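Local coordinates for protein lactate dehydrogenase, adjacent gene encodes predicted malate dehydrogenase (Cryptosporidium parvum, PDB 4ND2) that probably catalyses the NAD-dependent interconversion of (S)-lactate and pyruvate, and here holds pyruvate beside a 3-acetylpyridine analogue of the cofactor, at residues Arg5-Ile10 with Val75-Ala80; Ala29-Phe34 with Ser59-Thr64; Ala146-Ser151 with Ala253-Ser258; Arg153-Ile158 with Val169-Ile174. All blocks are in the same frame, centred on the assembly; numbering follows the deposited sequence.

Interaction 1 of 4, residues Arg5-Ile10 with Val75-Ala80; sequences RKIAVI and VVIITA. With A3D (3-acetylpyridine adenine dinucleotide), chain C.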
# COMPACT_ATOMS: atom_id res chain seq x y z
N ARG A 5 -9.75 -3.46 -15.36
CA ARG A 5 -8.73 -2.80 -16.16
C ARG A 5 -7.78 -3.86 -16.71
O ARG A 5 -7.53 -4.88 -16.06
CB ARG A 5 -7.98 -1.76 -15.33
CG ARG A 5 -8.84 -0.53 -15.05
CD ARG A 5 -8.39 0.22 -13.81
NE ARG A 5 -9.15 1.47 -13.64
CZ ARG A 5 -9.07 2.27 -12.58
NH1 ARG A 5 -9.81 3.38 -12.53
NH2 ARG A 5 -8.27 1.98 -11.56
N LYS A 6 -7.27 -3.63 -17.91
CA LYS A 6 -6.49 -4.63 -18.64
C LYS A 6 -5.26 -4.01 -19.29
O LYS A 6 -5.36 -3.06 -20.07
CB LYS A 6 -7.38 -5.28 -19.71
CG LYS A 6 -6.72 -6.40 -20.49
CD LYS A 6 -7.70 -7.06 -21.45
CE LYS A 6 -7.01 -8.11 -22.31
NZ LYS A 6 -7.97 -8.89 -23.13
N ILE A 7 -4.09 -4.56 -18.95
CA ILE A 7 -2.82 -4.14 -19.54
C ILE A 7 -2.23 -5.28 -20.35
O ILE A 7 -2.07 -6.39 -19.84
CB ILE A 7 -1.80 -3.70 -18.47
CG1 ILE A 7 -2.35 -2.51 -17.67
CG2 ILE A 7 -0.47 -3.35 -19.12
CD1 ILE A 7 -1.47 -2.07 -16.52
N ALA A 8 -1.89 -5.01 -21.61
CA ALA A 8 -1.20 -5.97 -22.45
C ALA A 8 0.29 -5.63 -22.48
O ALA A 8 0.67 -4.50 -22.77
CB ALA A 8 -1.77 -5.96 -23.86
N VAL A 9 1.12 -6.62 -22.15
CA VAL A 9 2.57 -6.48 -22.19
C VAL A 9 3.10 -7.27 -23.39
O VAL A 9 3.08 -8.51 -23.37
CB VAL A 9 3.21 -6.97 -20.88
CG1 VAL A 9 4.72 -6.83 -20.94
CG2 VAL A 9 2.64 -6.21 -19.69
N ILE A 10 3.55 -6.56 -24.41
CA ILE A 10 4.01 -7.18 -25.66
C ILE A 10 5.51 -7.42 -25.55
O ILE A 10 6.32 -6.50 -25.67
CB ILE A 10 3.70 -6.30 -26.89
CG1 ILE A 10 2.25 -5.81 -26.87
CG2 ILE A 10 3.99 -7.07 -28.18
CD1 ILE A 10 1.21 -6.89 -26.71
N VAL A 75 -4.29 -0.41 -21.73
CA VAL A 75 -2.92 0.01 -21.93
C VAL A 75 -2.14 -1.11 -22.62
O VAL A 75 -2.33 -2.28 -22.30
CB VAL A 75 -2.23 0.37 -20.60
CG1 VAL A 75 -0.78 0.79 -20.82
CG2 VAL A 75 -3.00 1.47 -19.88
N VAL A 76 -1.30 -0.73 -23.57
CA VAL A 76 -0.38 -1.67 -24.22
C VAL A 76 1.04 -1.17 -23.97
O VAL A 76 1.37 -0.04 -24.33
CB VAL A 76 -0.64 -1.77 -25.73
CG1 VAL A 76 0.41 -2.66 -26.39
CG2 VAL A 76 -2.04 -2.30 -26.00
N ILE A 77 1.86 -2.01 -23.35
CA ILE A 77 3.26 -1.68 -23.10
C ILE A 77 4.14 -2.57 -23.99
O ILE A 77 4.09 -3.80 -23.88
CB ILE A 77 3.63 -1.85 -21.61
CG1 ILE A 77 2.65 -1.07 -20.73
CG2 ILE A 77 5.06 -1.37 -21.37
CD1 ILE A 77 2.82 -1.32 -19.25
N ILE A 78 4.93 -1.94 -24.86
CA ILE A 78 5.73 -2.66 -25.85
C ILE A 78 7.18 -2.79 -25.39
O ILE A 78 7.91 -1.81 -25.31
CB ILE A 78 5.68 -1.95 -27.23
CG1 ILE A 78 4.23 -1.71 -27.65
CG2 ILE A 78 6.42 -2.79 -28.28
CD1 ILE A 78 4.08 -0.97 -28.97
N THR A 79 7.58 -4.03 -25.10
CA THR A 79 8.94 -4.33 -24.69
C THR A 79 9.68 -5.21 -25.71
O THR A 79 10.86 -5.48 -25.55
CB THR A 79 8.97 -5.07 -23.33
OG1 THR A 79 8.66 -6.45 -23.51
CG2 THR A 79 7.97 -4.45 -22.37
N ALA A 80 8.98 -5.64 -26.76
CA ALA A 80 9.52 -6.60 -27.72
C ALA A 80 10.78 -6.07 -28.40
O ALA A 80 10.84 -4.91 -28.78
CB ALA A 80 8.47 -6.96 -28.76
PA A3D C . 14.62 -9.28 -23.48
O1A A3D C . 14.77 -9.83 -22.09
O2A A3D C . 15.51 -9.80 -24.58
O5B A3D C . 13.09 -9.48 -23.94
C5B A3D C . 12.66 -9.23 -25.27
C4B A3D C . 11.46 -10.13 -25.53
O4B A3D C . 10.82 -9.74 -26.75
C3B A3D C . 11.84 -11.60 -25.67
O3B A3D C . 11.16 -12.40 -24.70
C2B A3D C . 11.43 -11.97 -27.08
O2B A3D C . 10.93 -13.30 -27.21
C1B A3D C . 10.36 -10.93 -27.39
N9A A3D C . 10.13 -10.73 -28.83
C8A A3D C . 11.04 -10.76 -29.83
N7A A3D C . 10.43 -10.53 -31.02
C5A A3D C . 9.12 -10.36 -30.79
C6A A3D C . 7.91 -10.09 -31.59
N6A A3D C . 7.98 -9.95 -32.94
N1A A3D C . 6.73 -9.98 -30.93
C2A A3D C . 6.63 -10.12 -29.59
N3A A3D C . 7.69 -10.37 -28.81
C4A A3D C . 8.93 -10.50 -29.34
O3 A3D C . 14.77 -7.67 -23.49
PN A3D C . 14.42 -6.70 -22.24
O1N A3D C . 15.58 -6.72 -21.29
O2N A3D C . 13.04 -7.00 -21.73
O5D A3D C . 14.37 -5.28 -22.99
C5D A3D C . 13.34 -5.03 -23.94
C4D A3D C . 13.58 -3.74 -24.71
O4D A3D C . 13.50 -2.62 -23.82
C3D A3D C . 14.96 -3.67 -25.37
O3D A3D C . 14.84 -3.14 -26.69
C2D A3D C . 15.74 -2.70 -24.51
O2D A3D C . 16.75 -1.98 -25.22
C1D A3D C . 14.63 -1.77 -24.05
N1N A3D C . 14.95 -1.00 -22.85
C2N A3D C . 14.70 0.32 -22.86
C3N A3D C . 14.98 1.11 -21.76
C7N A3D C . 14.69 2.58 -21.77
O7N A3D C . 15.03 3.24 -20.81
C8N A3D C . 13.99 3.21 -22.94
C4N A3D C . 15.54 0.52 -20.64
C5N A3D C . 15.80 -0.84 -20.64
C6N A3D C . 15.49 -1.58 -21.78
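I7 and V75 stand side by side and point the same way from neighbouring parallel strands, CG1 of I7 lying 4.1 Å from CB of V75. With CG1 of I7 beside the backbone N (chi1 -61°), its CG2 branch is anti to that N and meets the end of I77, CD1, at 3.9 Å. V9 shares this face, and L248 of helix 234-248 packs on I7 and V75. The reverse face carries A8, I10, V76 and I78. Here I10 slants back across V76, its CG1 touching CG1 of V76 at 3.7 Å, while A8 CB lies 4.2 Å from V76 CG2. Helix 94-111 lies over this side, V104 meeting both I10 and I78, and V108 meeting V76.

Between the two apolar layers the backbones are stitched in parallel register. A8 lies opposite V76 and is held through both its N, to V75 O, and its O, from I77 N; I10 repeats the pattern, taking I77 O with its N and giving its O to T79 N at 2.8 Å. The bond from V75 N to K6 O, at 3.3 Å, is weak. Past the strand end, T79 OG1 bonds to G11 O, tying this turn to the start of the glycine-rich loop. A80 CB reaches the adenine of the dinucleotide, 3.5 Å from its N3A, and T79 O approaches ribose carbon C5D at 3.0 Å. Two central parallel strands with the dinucleotide bound at their C-terminal ends are the hallmark of the Rossmann fold.

Interaction 2 of 4, residues Ala29-Phe34 with Ser59-Thr64; sequences ADVVLF and SKVIGT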
# COMPACT_ATOMS: atom_id res chain seq x y z
N ALA A 29 -4.32 -3.81 -12.55
CA ALA A 29 -5.08 -4.34 -13.68
C ALA A 29 -4.83 -5.83 -13.83
O ALA A 29 -3.96 -6.41 -13.17
CB ALA A 29 -4.69 -3.62 -14.96
N ASP A 30 -5.62 -6.46 -14.70
CA ASP A 30 -5.29 -7.78 -15.22
C ASP A 30 -4.18 -7.60 -16.24
O ASP A 30 -4.08 -6.55 -16.87
CB ASP A 30 -6.50 -8.43 -15.90
CG ASP A 30 -7.57 -8.88 -14.92
OD1 ASP A 30 -7.30 -8.97 -13.70
OD2 ASP A 30 -8.69 -9.16 -15.38
N VAL A 31 -3.36 -8.63 -16.41
CA VAL A 31 -2.23 -8.57 -17.32
C VAL A 31 -2.28 -9.69 -18.36
O VAL A 31 -2.56 -10.84 -18.02
CB VAL A 31 -0.90 -8.68 -16.55
CG1 VAL A 31 0.29 -8.66 -17.51
CG2 VAL A 31 -0.78 -7.55 -15.53
N VAL A 32 -2.02 -9.34 -19.61
CA VAL A 32 -1.79 -10.32 -20.67
C VAL A 32 -0.34 -10.22 -21.11
O VAL A 32 0.07 -9.21 -21.69
CB VAL A 32 -2.72 -10.09 -21.88
CG1 VAL A 32 -2.41 -11.09 -23.00
CG2 VAL A 32 -4.17 -10.21 -21.46
N LEU A 33 0.45 -11.25 -20.80
CA LEU A 33 1.83 -11.34 -21.25
C LEU A 33 1.87 -11.99 -22.63
O LEU A 33 1.57 -13.18 -22.77
CB LEU A 33 2.68 -12.15 -20.26
CG LEU A 33 3.25 -11.41 -19.05
CD1 LEU A 33 3.67 -12.39 -17.97
CD2 LEU A 33 4.42 -10.53 -19.46
N PHE A 34 2.24 -11.21 -23.64
CA PHE A 34 2.34 -11.70 -25.01
C PHE A 34 3.80 -11.93 -25.39
O PHE A 34 4.67 -11.12 -25.06
CB PHE A 34 1.70 -10.69 -25.99
CG PHE A 34 1.80 -11.11 -27.44
CD1 PHE A 34 0.73 -11.75 -28.06
CD2 PHE A 34 2.95 -10.86 -28.18
CE1 PHE A 34 0.82 -12.13 -29.39
CE2 PHE A 34 3.04 -11.24 -29.51
CZ PHE A 34 1.97 -11.88 -30.11
N SER A 59 -5.72 -9.79 -9.27
CA SER A 59 -5.34 -9.61 -10.67
C SER A 59 -5.15 -10.95 -11.36
O SER A 59 -4.55 -11.86 -10.79
CB SER A 59 -4.03 -8.81 -10.78
OG SER A 59 -4.21 -7.45 -10.47
N LYS A 60 -5.67 -11.07 -12.58
CA LYS A 60 -5.41 -12.23 -13.42
C LYS A 60 -4.23 -11.94 -14.33
O LYS A 60 -4.16 -10.86 -14.94
CB LYS A 60 -6.63 -12.57 -14.28
CG LYS A 60 -7.89 -12.80 -13.46
CD LYS A 60 -8.91 -13.64 -14.21
CE LYS A 60 -10.21 -13.74 -13.42
NZ LYS A 60 -10.01 -14.44 -12.12
N VAL A 61 -3.30 -12.89 -14.42
CA VAL A 61 -2.12 -12.77 -15.27
C VAL A 61 -2.03 -14.01 -16.14
O VAL A 61 -1.86 -15.12 -15.62
CB VAL A 61 -0.83 -12.62 -14.42
CG1 VAL A 61 0.38 -12.42 -15.32
CG2 VAL A 61 -0.97 -11.47 -13.43
N ILE A 62 -2.16 -13.83 -17.45
CA ILE A 62 -2.09 -14.95 -18.41
C ILE A 62 -1.00 -14.72 -19.45
O ILE A 62 -0.63 -13.58 -19.75
CB ILE A 62 -3.44 -15.19 -19.12
CG1 ILE A 62 -3.85 -13.99 -19.97
CG2 ILE A 62 -4.52 -15.51 -18.10
CD1 ILE A 62 -5.07 -14.24 -20.84
N GLY A 63 -0.49 -15.83 -20.00
CA GLY A 63 0.53 -15.81 -21.04
C GLY A 63 -0.07 -16.28 -22.35
O GLY A 63 -0.90 -17.19 -22.37
N THR A 64 0.35 -15.67 -23.46
CA THR A 64 -0.22 -15.98 -24.77
C THR A 64 0.72 -15.67 -25.93
O THR A 64 1.68 -14.91 -25.77
CB THR A 64 -1.54 -15.21 -24.98
OG1 THR A 64 -2.15 -15.62 -26.21
CG2 THR A 64 -1.30 -13.71 -25.03
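Strands 30-34 and 61-64 run side by side as the two strands of a beta-alpha-beta crossover through helix 40-55, at the edge of the Rossmann sheet where strand 61-64 is outermost. Backbone bonds form the parallel ladder: V31 N to K60 O, I62 N to V31 O at 3.1 Å, L33 N to I62 O and T64 N to L33 O. V61 CA and G63 CA make CA-H...O contacts with V31 O and L33 O.

Apolar contacts lie on both faces. V31 CB lies beside V61 CG1, with L33 CD1 reaching the same V61 CG1 at 4.2 Å, under helices 14-26 and 40-55. On the other face V32 stands beside I62 and crosses T64. The methyls V32 CG1 and T64 CG2 meet tightly at 3.5 Å, with T64 OG1 turned anti to its own N (chi1 -175°) toward D69. F34, next along, stacks on Y67 and touches the dinucleotide.

At the N-terminal end a side-chain bond joins the strands. R4, outside both segments, forms a salt bridge with D30 OD1. The same oxygen accepts K60 N at 2.9 Å in a nearly straight bond, the N-H arriving from above the carboxylate plane.

Interaction 3 of 4, residues Ala146-Ser151 with Ala253-Ser258; sequences AGVLDS and AVVPCS. With PYR (pyruvic acid), chain D.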
# COMPACT_ATOMS: atom_id res chain seq x y z
N ALA A 146 10.96 6.77 -21.02
CA ALA A 146 12.38 7.09 -20.97
C ALA A 146 12.66 8.12 -19.88
O ALA A 146 13.46 7.87 -18.99
CB ALA A 146 12.86 7.61 -22.32
N GLY A 147 11.98 9.26 -19.97
CA GLY A 147 12.17 10.37 -19.03
C GLY A 147 12.01 10.02 -17.56
O GLY A 147 12.73 10.55 -16.72
N VAL A 148 11.06 9.13 -17.24
CA VAL A 148 10.86 8.70 -15.85
C VAL A 148 12.10 7.96 -15.35
O VAL A 148 12.54 8.18 -14.21
CB VAL A 148 9.60 7.83 -15.68
CG1 VAL A 148 9.53 7.25 -14.27
CG2 VAL A 148 8.35 8.64 -15.97
N LEU A 149 12.68 7.11 -16.19
CA LEU A 149 13.91 6.40 -15.84
C LEU A 149 15.09 7.37 -15.71
O LEU A 149 15.81 7.35 -14.72
CB LEU A 149 14.23 5.32 -16.87
CG LEU A 149 15.49 4.48 -16.62
CD1 LEU A 149 15.36 3.66 -15.35
CD2 LEU A 149 15.76 3.59 -17.82
N ASP A 150 15.28 8.21 -16.73
CA ASP A 150 16.39 9.16 -16.76
C ASP A 150 16.30 10.15 -15.60
O ASP A 150 17.29 10.40 -14.91
CB ASP A 150 16.43 9.92 -18.09
CG ASP A 150 16.84 9.03 -19.26
OD1 ASP A 150 17.58 8.05 -19.05
OD2 ASP A 150 16.42 9.32 -20.41
N SER A 151 15.11 10.70 -15.38
CA SER A 151 14.88 11.65 -14.28
C SER A 151 15.02 10.99 -12.91
O SER A 151 15.54 11.60 -11.98
CB SER A 151 13.51 12.31 -14.42
OG SER A 151 13.38 12.95 -15.67
N ALA A 253 -0.77 13.45 -13.78
CA ALA A 253 0.58 13.42 -13.23
C ALA A 253 1.55 14.05 -14.22
O ALA A 253 1.40 13.90 -15.43
CB ALA A 253 1.00 11.98 -12.94
N VAL A 254 2.55 14.75 -13.69
CA VAL A 254 3.62 15.29 -14.51
C VAL A 254 4.60 14.15 -14.80
O VAL A 254 5.29 13.67 -13.90
CB VAL A 254 4.36 16.46 -13.84
CG1 VAL A 254 5.49 16.96 -14.74
CG2 VAL A 254 3.40 17.59 -13.51
N VAL A 255 4.64 13.72 -16.05
CA VAL A 255 5.43 12.57 -16.45
C VAL A 255 6.41 12.96 -17.56
O VAL A 255 5.99 13.27 -18.68
CB VAL A 255 4.52 11.43 -16.95
CG1 VAL A 255 5.35 10.22 -17.37
CG2 VAL A 255 3.52 11.05 -15.88
N PRO A 256 7.72 12.96 -17.26
CA PRO A 256 8.68 13.10 -18.35
C PRO A 256 8.65 11.84 -19.20
O PRO A 256 8.89 10.75 -18.69
CB PRO A 256 10.03 13.27 -17.64
CG PRO A 256 9.73 13.42 -16.19
CD PRO A 256 8.39 12.80 -15.96
N CYS A 257 8.32 11.98 -20.48
CA CYS A 257 8.27 10.85 -21.40
C CYS A 257 8.43 11.32 -22.84
O CYS A 257 8.37 12.52 -23.12
CB CYS A 257 6.95 10.07 -21.22
SG CYS A 257 5.46 10.90 -21.80
N SER A 258 8.66 10.37 -23.75
CA SER A 258 8.80 10.70 -25.16
C SER A 258 7.40 10.90 -25.74
O SER A 258 6.64 9.94 -25.90
CB SER A 258 9.55 9.59 -25.90
OG SER A 258 9.85 10.00 -27.23
C PYR D . 18.57 2.40 -20.17
O PYR D . 18.84 1.70 -19.16
OXT PYR D . 18.51 3.65 -20.09
CA PYR D . 18.34 1.75 -21.46
O3 PYR D . 17.85 2.40 -22.38
CB PYR D . 18.70 0.31 -21.64
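The P256 ring packs against the first turn of helix 147-162, CB, CG and CD all making contact, where that helix meets strand 253-261 in the alpha/beta C-terminal domain of the LDH/MDH family. Its CB lies 3.8 Å from G147 C, its CG 3.7 Å from S151 OG, and its CD faces V148 CG2 at 4.2 Å, so one ring touches three residues on one side of the turn. The flat carbonyl group of G147 is gripped on both faces: S151 N and S151 OG reach its oxygen from opposite sides of its plane, and the hydroxyl bond measures 2.7 Å. S151 OG also pairs with V173 N, which ties the helix to strand 169-174.

G147 has no side chain, and the strand comes close: P256 O is 3.3 Å from G147 CA. V148 adds the apolar part. With CG1 anti to the backbone N of V148 (chi1 172°), CG2 lies beside that N and crosses V255 CG1 obliquely; A239 of helix 234-248 packs on V148 and M243 on V255.

D150 OD2 bonds H177 ND1, an aspartate-histidine pair as in other members of this family, with H177 the predicted proton acceptor. The helix begins with A146 at the N-cap position, its O taking D150 N. Further along the strand, V254 N bonds D168 OD2 of a neighbouring subunit. L149 turns away from the strand into the substrate pocket, where its CD2 stops 3.6 Å from carboxylate oxygen OXT of pyruvate.

Interaction 4 of 4, residues Arg153-Ile158 with Val169-Ile174; sequences RFRTFI and VSANVI. With PYR (pyruvic acid), chain D.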
# COMPACT_ATOMS: atom_id res chain seq x y z
N ARG A 153 16.98 8.45 -12.17
CA ARG A 153 18.42 8.34 -11.97
C ARG A 153 19.02 9.69 -11.57
O ARG A 153 19.79 9.77 -10.62
CB ARG A 153 19.09 7.82 -13.25
CG ARG A 153 18.80 6.35 -13.53
CD ARG A 153 19.05 5.99 -14.98
NE ARG A 153 18.99 4.55 -15.20
CZ ARG A 153 19.08 3.96 -16.39
NH1 ARG A 153 19.25 4.68 -17.50
NH2 ARG A 153 19.01 2.63 -16.47
N PHE A 154 18.63 10.74 -12.29
CA PHE A 154 19.10 12.11 -12.03
C PHE A 154 18.74 12.52 -10.60
O PHE A 154 19.62 12.95 -9.84
CB PHE A 154 18.47 13.05 -13.08
CG PHE A 154 19.04 14.45 -13.11
CD1 PHE A 154 20.37 14.71 -12.81
CD2 PHE A 154 18.24 15.51 -13.52
CE1 PHE A 154 20.87 16.00 -12.87
CE2 PHE A 154 18.74 16.80 -13.58
CZ PHE A 154 20.06 17.05 -13.26
N ARG A 155 17.47 12.36 -10.22
CA ARG A 155 17.01 12.66 -8.86
C ARG A 155 17.74 11.85 -7.79
O ARG A 155 18.11 12.37 -6.74
CB ARG A 155 15.51 12.38 -8.73
CG ARG A 155 14.61 13.29 -9.53
CD ARG A 155 13.18 12.76 -9.55
NE ARG A 155 12.49 13.02 -8.29
CZ ARG A 155 11.27 12.58 -7.99
NH1 ARG A 155 10.58 11.84 -8.85
NH2 ARG A 155 10.73 12.89 -6.82
N THR A 156 17.93 10.56 -8.07
CA THR A 156 18.58 9.64 -7.14
C THR A 156 20.03 10.06 -6.86
O THR A 156 20.46 10.05 -5.71
CB THR A 156 18.54 8.20 -7.68
OG1 THR A 156 17.17 7.77 -7.76
CG2 THR A 156 19.31 7.24 -6.79
N PHE A 157 20.75 10.43 -7.91
CA PHE A 157 22.15 10.83 -7.77
C PHE A 157 22.29 12.14 -6.99
O PHE A 157 23.20 12.27 -6.17
CB PHE A 157 22.83 10.95 -9.14
CG PHE A 157 22.84 9.66 -9.94
CD1 PHE A 157 22.88 8.42 -9.31
CD2 PHE A 157 22.84 9.70 -11.32
CE1 PHE A 157 22.89 7.25 -10.05
CE2 PHE A 157 22.86 8.53 -12.07
CZ PHE A 157 22.88 7.31 -11.43
N ILE A 158 21.39 13.08 -7.23
CA ILE A 158 21.35 14.32 -6.46
C ILE A 158 21.05 14.00 -4.99
O ILE A 158 21.72 14.51 -4.09
CB ILE A 158 20.29 15.30 -7.00
CG1 ILE A 158 20.67 15.77 -8.41
CG2 ILE A 158 20.14 16.50 -6.07
CD1 ILE A 158 19.51 16.31 -9.21
N VAL A 169 13.52 15.48 -4.12
CA VAL A 169 14.29 16.15 -5.16
C VAL A 169 13.42 16.27 -6.41
O VAL A 169 12.87 15.27 -6.89
CB VAL A 169 15.57 15.36 -5.52
CG1 VAL A 169 16.31 16.04 -6.67
CG2 VAL A 169 16.47 15.22 -4.30
N SER A 170 13.30 17.49 -6.92
CA SER A 170 12.65 17.74 -8.20
C SER A 170 13.74 17.91 -9.25
O SER A 170 14.63 18.76 -9.10
CB SER A 170 11.79 19.01 -8.13
OG SER A 170 11.18 19.29 -9.38
N ALA A 171 13.70 17.09 -10.30
CA ALA A 171 14.70 17.14 -11.36
C ALA A 171 14.18 16.47 -12.64
O ALA A 171 13.58 15.40 -12.57
CB ALA A 171 15.99 16.48 -10.91
N ASN A 172 14.42 17.11 -13.78
CA ASN A 172 13.94 16.62 -15.06
C ASN A 172 15.08 16.36 -16.03
O ASN A 172 16.06 17.10 -16.07
CB ASN A 172 12.97 17.62 -15.68
CG ASN A 172 11.60 17.58 -15.03
OD1 ASN A 172 10.91 16.56 -15.09
ND2 ASN A 172 11.20 18.68 -14.40
N VAL A 173 14.94 15.27 -16.79
CA VAL A 173 15.78 15.02 -17.95
C VAL A 173 14.87 15.13 -19.17
O VAL A 173 13.76 14.58 -19.17
CB VAL A 173 16.42 13.62 -17.91
CG1 VAL A 173 17.20 13.35 -19.19
CG2 VAL A 173 17.33 13.48 -16.69
N ILE A 174 15.33 15.85 -20.19
CA ILE A 174 14.55 16.06 -21.41
C ILE A 174 15.40 15.75 -22.64
O ILE A 174 16.61 15.54 -22.54
CB ILE A 174 14.00 17.50 -21.49
CG1 ILE A 174 15.13 18.53 -21.43
CG2 ILE A 174 13.00 17.74 -20.36
CD1 ILE A 174 14.67 19.95 -21.67
C PYR D . 18.57 2.40 -20.17
O PYR D . 18.84 1.70 -19.16
OXT PYR D . 18.51 3.65 -20.09
CA PYR D . 18.34 1.75 -21.46
O3 PYR D . 17.85 2.40 -22.38
CB PYR D . 18.70 0.31 -21.64
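Helix 147-162 packs against strand 169-174 of the antiparallel sheet in the C-terminal domain, and the substrate-binding arginine leaves the same helical segment on another side. Across the contact the A171 methyl is the meeting point: F154 CD2 comes to 3.6 Å, R155 CG to 3.7 Å, and I158 CD1 to 3.9 Å. CG of F154 is anti to the backbone N (chi1 -169°), which brings the ring to the strand, where its CD2 and CE2 lie by A171 CB and N172 O, and its CB touches V173 CG2. One face of the ring is met near its rim by CD1 of I158, one helical turn on. I158 CG2 in turn crosses V169 CG1, and V188 packs on F154, I158 and A171 from beyond.

From CG, which rests on the A171 methyl, the R155 chain bends at chi3 (77°) toward V169 O. NE meets this oxygen at 2.7 Å, nearly along the carbonyl axis but with a bent N-H; NH2 adds a weak bond to it. From the reverse side of the strand, N172 ND2 bonds to G191 O of a neighbouring subunit.

R153 takes no part in this packing. Its chain is extended from CG to NE and leads out to pyruvate, where R90, N122 and H177 also bind. The guanidinium meets the carboxylate with two N-H groups: NH1 to OXT at 2.9 Å and NH2 to O, also at 2.9 Å, the latter oxygen lying in the guanidinium plane.

From the N terminus, strand 6-10 opens a loop that interaction 1 closes at 75-80; interaction 2, joining 29-34 to 59-64, is nested inside it. Strands 6-10 and 30-34 are neighbours, with R5 O to D30 N and V9 O to F34 N linking the two, so both interactions share the Rossmann sheet. The C-terminal pair follows in series: interaction 3 spans from 146-151 to 253-258 and encloses interaction 4, 153-158 with 169-174. Both use helix 147-162 and touch pyruvate, and they touch where the helix start meets strand 169-174. Interactions 2 and 4 lie about 32 Å apart, centre to centre, on opposite sides of the chain's centre.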